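Local coordinates for putative OMPA family lipoprotein (Burkholderia pseudomallei, PDB 4B5C) that probably takes part in the Tol-Pal system, which helps the outer membrane invaginate during cell division and keeps it intact, at residues Pro116-His121 with Trp126-Arg131. Numbering follows the deposited sequence.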
ATOM      1  N   PRO A 116      -1.636 -11.973  -7.502  1.00 29.99           N
ATOM      2  CA  PRO A 116      -2.562 -12.288  -6.411  1.00 20.20           C
ATOM      3  C   PRO A 116      -1.838 -12.987  -5.266  1.00 25.64           C
ATOM      4  O   PRO A 116      -0.969 -13.822  -5.509  1.00 28.19           O
ATOM      5  CB  PRO A 116      -3.562 -13.244  -7.068  1.00 29.36           C
ATOM      6  CG  PRO A 116      -2.809 -13.863  -8.194  1.00 25.75           C
ATOM      7  CD  PRO A 116      -1.901 -12.782  -8.705  1.00 33.53           C
ATOM      8  N   VAL A 117      -2.186 -12.640  -4.033  1.00 31.01           N
ATOM      9  CA  VAL A 117      -1.578 -13.273  -2.870  1.00 35.43           C
ATOM     10  C   VAL A 117      -2.472 -14.410  -2.377  1.00 31.70           C
ATOM     11  O   VAL A 117      -2.013 -15.331  -1.706  1.00 32.33           O
ATOM     12  CB  VAL A 117      -1.336 -12.256  -1.734  1.00 29.03           C
ATOM     13  CG1 VAL A 117      -2.658 -11.773  -1.162  1.00 27.45           C
ATOM     14  CG2 VAL A 117      -0.476 -12.869  -0.646  1.00 39.74           C
ATOM     15  N   ALA A 118      -3.754 -14.332  -2.721  1.00 27.13           N
ATOM     16  CA  ALA A 118      -4.713 -15.383  -2.404  1.00 30.31           C
ATOM     17  C   ALA A 118      -5.357 -15.873  -3.696  1.00 37.08           C
ATOM     18  O   ALA A 118      -5.918 -15.080  -4.453  1.00 34.42           O
ATOM     19  CB  ALA A 118      -5.766 -14.877  -1.434  1.00 26.69           C
ATOM     20  N   LEU A 119      -5.285 -17.179  -3.941  1.00 35.98           N
ATOM     21  CA  LEU A 119      -5.709 -17.742  -5.221  1.00 34.96           C
ATOM     22  C   LEU A 119      -7.181 -18.149  -5.271  1.00 30.71           C
ATOM     23  O   LEU A 119      -7.692 -18.502  -6.335  1.00 36.05           O
ATOM     24  CB  LEU A 119      -4.825 -18.932  -5.598  1.00 29.06           C
ATOM     25  CG  LEU A 119      -3.349 -18.604  -5.822  1.00 34.19           C
ATOM     26  CD1 LEU A 119      -2.541 -19.869  -6.083  1.00 29.00           C
ATOM     27  CD2 LEU A 119      -3.196 -17.614  -6.968  1.00 33.53           C
ATOM     28  N   GLY A 120      -7.860 -18.099  -4.130  1.00 29.52           N
ATOM     29  CA  GLY A 120      -9.261 -18.483  -4.076  1.00 37.66           C
ATOM     30  C   GLY A 120     -10.166 -17.593  -4.909  1.00 38.36           C
ATOM     31  O   GLY A 120      -9.829 -16.448  -5.198  1.00 39.82           O
ATOM     32  N   HIS A 121     -11.320 -18.125  -5.300  1.00 34.15           N
ATOM     33  CA  HIS A 121     -12.306 -17.349  -6.047  1.00 36.93           C
ATOM     34  C   HIS A 121     -13.514 -17.037  -5.177  1.00 35.89           C
ATOM     35  O   HIS A 121     -14.653 -17.299  -5.560  1.00 39.08           O
ATOM     36  CB  HIS A 121     -12.744 -18.094  -7.307  1.00 31.84           C
ATOM     37  CG  HIS A 121     -11.623 -18.384  -8.257  1.00 53.29           C
ATOM     38  ND1 HIS A 121     -10.978 -17.396  -8.965  1.00 51.19           N
ATOM     39  CD2 HIS A 121     -11.035 -19.551  -8.609  1.00 56.14           C
ATOM     40  CE1 HIS A 121     -10.035 -17.945  -9.720  1.00 57.54           C
ATOM     41  NE2 HIS A 121     -10.052 -19.249  -9.521  1.00 64.87           N
ATOM     42  N   TRP A 126     -10.528 -12.607  -2.310  1.00 32.97           N
ATOM     43  CA  TRP A 126     -10.493 -11.345  -3.040  1.00 26.09           C
ATOM     44  C   TRP A 126     -10.068 -10.186  -2.145  1.00 24.82           C
ATOM     45  O   TRP A 126      -9.298  -9.319  -2.557  1.00 27.92           O
ATOM     46  CB  TRP A 126     -11.858 -11.057  -3.665  1.00 22.38           C
ATOM     47  CG  TRP A 126     -12.203 -11.970  -4.802  1.00 31.36           C
ATOM     48  CD1 TRP A 126     -11.341 -12.519  -5.705  1.00 27.09           C
ATOM     49  CD2 TRP A 126     -13.509 -12.450  -5.151  1.00 26.85           C
ATOM     50  NE1 TRP A 126     -12.029 -13.304  -6.599  1.00 29.79           N
ATOM     51  CE2 TRP A 126     -13.361 -13.278  -6.279  1.00 24.77           C
ATOM     52  CE3 TRP A 126     -14.788 -12.256  -4.619  1.00 30.99           C
ATOM     53  CZ2 TRP A 126     -14.443 -13.914  -6.886  1.00 40.79           C
ATOM     54  CZ3 TRP A 126     -15.860 -12.885  -5.224  1.00 37.46           C
ATOM     55  CH2 TRP A 126     -15.682 -13.706  -6.345  1.00 31.65           C
ATOM     56  N   ALA A 127     -10.569 -10.184  -0.916  1.00 27.54           N
ATOM     57  CA  ALA A 127     -10.272  -9.127   0.041  1.00 27.33           C
ATOM     58  C   ALA A 127      -8.776  -9.029   0.327  1.00 27.21           C
ATOM     59  O   ALA A 127      -8.263  -7.952   0.623  1.00 32.31           O
ATOM     60  CB  ALA A 127     -11.044  -9.351   1.332  1.00 23.34           C
ATOM     61  N   GLN A 128      -8.087 -10.162   0.245  1.00 34.83           N
ATOM     62  CA  GLN A 128      -6.655 -10.215   0.510  1.00 27.68           C
ATOM     63  C   GLN A 128      -5.856  -9.657  -0.661  1.00 23.69           C
ATOM     64  O   GLN A 128      -4.663  -9.382  -0.532  1.00 26.65           O
ATOM     65  CB  GLN A 128      -6.220 -11.655   0.799  1.00 26.74           C
ATOM     66  CG  GLN A 128      -6.935 -12.298   1.978  1.00 30.58           C
ATOM     67  CD  GLN A 128      -6.540 -13.749   2.180  1.00 34.78           C
ATOM     68  OE1 GLN A 128      -5.386 -14.056   2.482  1.00 32.16           O
ATOM     69  NE2 GLN A 128      -7.498 -14.651   2.006  1.00 31.01           N
ATOM     70  N   ASN A 129      -6.519  -9.488  -1.801  1.00 28.58           N
ATOM     71  CA  ASN A 129      -5.855  -8.986  -3.003  1.00 27.79           C
ATOM     72  C   ASN A 129      -6.102  -7.499  -3.274  1.00 22.10           C
ATOM     73  O   ASN A 129      -5.368  -6.870  -4.037  1.00 26.57           O
ATOM     74  CB  ASN A 129      -6.229  -9.831  -4.223  1.00 28.86           C
ATOM     75  CG  ASN A 129      -5.794 -11.284  -4.077  1.00 32.97           C
ATOM     76  OD1 ASN A 129      -4.872 -11.596  -3.321  1.00 27.97           O
ATOM     77  ND2 ASN A 129      -6.454 -12.176  -4.805  1.00 18.60           N
ATOM     78  N   ARG A 130      -7.135  -6.938  -2.650  1.00 26.22           N
ATOM     79  CA  ARG A 130      -7.379  -5.499  -2.728  1.00 27.25           C
ATOM     80  C   ARG A 130      -6.477  -4.802  -1.716  1.00 23.55           C
ATOM     81  O   ARG A 130      -6.902  -4.498  -0.602  1.00 23.75           O
ATOM     82  CB  ARG A 130      -8.849  -5.183  -2.444  1.00 26.51           C
ATOM     83  CG  ARG A 130      -9.819  -5.800  -3.439  1.00 20.76           C
ATOM     84  CD  ARG A 130     -11.232  -5.271  -3.239  1.00 22.54           C
ATOM     85  NE  ARG A 130     -11.800  -5.667  -1.954  1.00 23.65           N
ATOM     86  CZ  ARG A 130     -12.547  -6.752  -1.772  1.00 31.49           C
ATOM     87  NH1 ARG A 130     -12.818  -7.552  -2.795  1.00 24.42           N
ATOM     88  NH2 ARG A 130     -13.025  -7.037  -0.568  1.00 26.95           N
ATOM     89  N   ARG A 131      -5.234  -4.549  -2.113  1.00 22.79           N
ATOM     90  CA  ARG A 131      -4.193  -4.198  -1.157  1.00 21.23           C
ATOM     91  C   ARG A 131      -3.147  -3.245  -1.740  1.00 24.36           C
ATOM     92  O   ARG A 131      -2.889  -3.253  -2.944  1.00 25.96           O
ATOM     93  CB  ARG A 131      -3.504  -5.482  -0.686  1.00 21.67           C
ATOM     94  CG  ARG A 131      -2.638  -5.345   0.556  1.00 21.63           C
ATOM     95  CD  ARG A 131      -1.937  -6.663   0.858  1.00 23.10           C
ATOM     96  NE  ARG A 131      -0.893  -6.960  -0.121  1.00 22.38           N
ATOM     97  CZ  ARG A 131      -1.092  -7.622  -1.257  1.00 27.39           C
ATOM     98  NH1 ARG A 131      -2.301  -8.068  -1.567  1.00 32.65           N
ATOM     99  NH2 ARG A 131      -0.078  -7.839  -2.083  1.00 26.12           N
TER
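At the end of this OmpA-like domain that, as in other Pal proteins, probably binds peptidoglycan, the loop 116-121 is pinned by the side-chain amide of N129. OD1 of N129 accepts from two successive backbone amides, V117 N and A118 N, each at 3.0 Å. The A118 N-H arrives in the carbonyl plane on a lone pair, whereas V117 N sits 47° above that plane. Through the other branch of the amide, ND2 donates to A118 O at 3.0 Å, almost straight (172°) and within the amide plane. Three bonds to backbone atoms thus fix the rotation of this buried group. With CG1 between its backbone N and carbonyl carbon (chi1 68°), V117 turns that methyl onto Q128 O, 3.2 Å away, and sets it against R131 NH1; R131 NE forms a salt bridge with D133. The A118 methyl lies against the Q128 side chain, its CB 3.9 Å from Q128 NE2. At the far end H121 C lies over one face of the W126 indole, offset toward its rim, 3.6 Å above the plane. E74 accepts from both W126 NE1 and H121 ND1, and R130 forms a salt bridge with D73. NRRA, starting at N129, is consistent with the OmpA family motif, here joining the fold's last helix to strand 131-136.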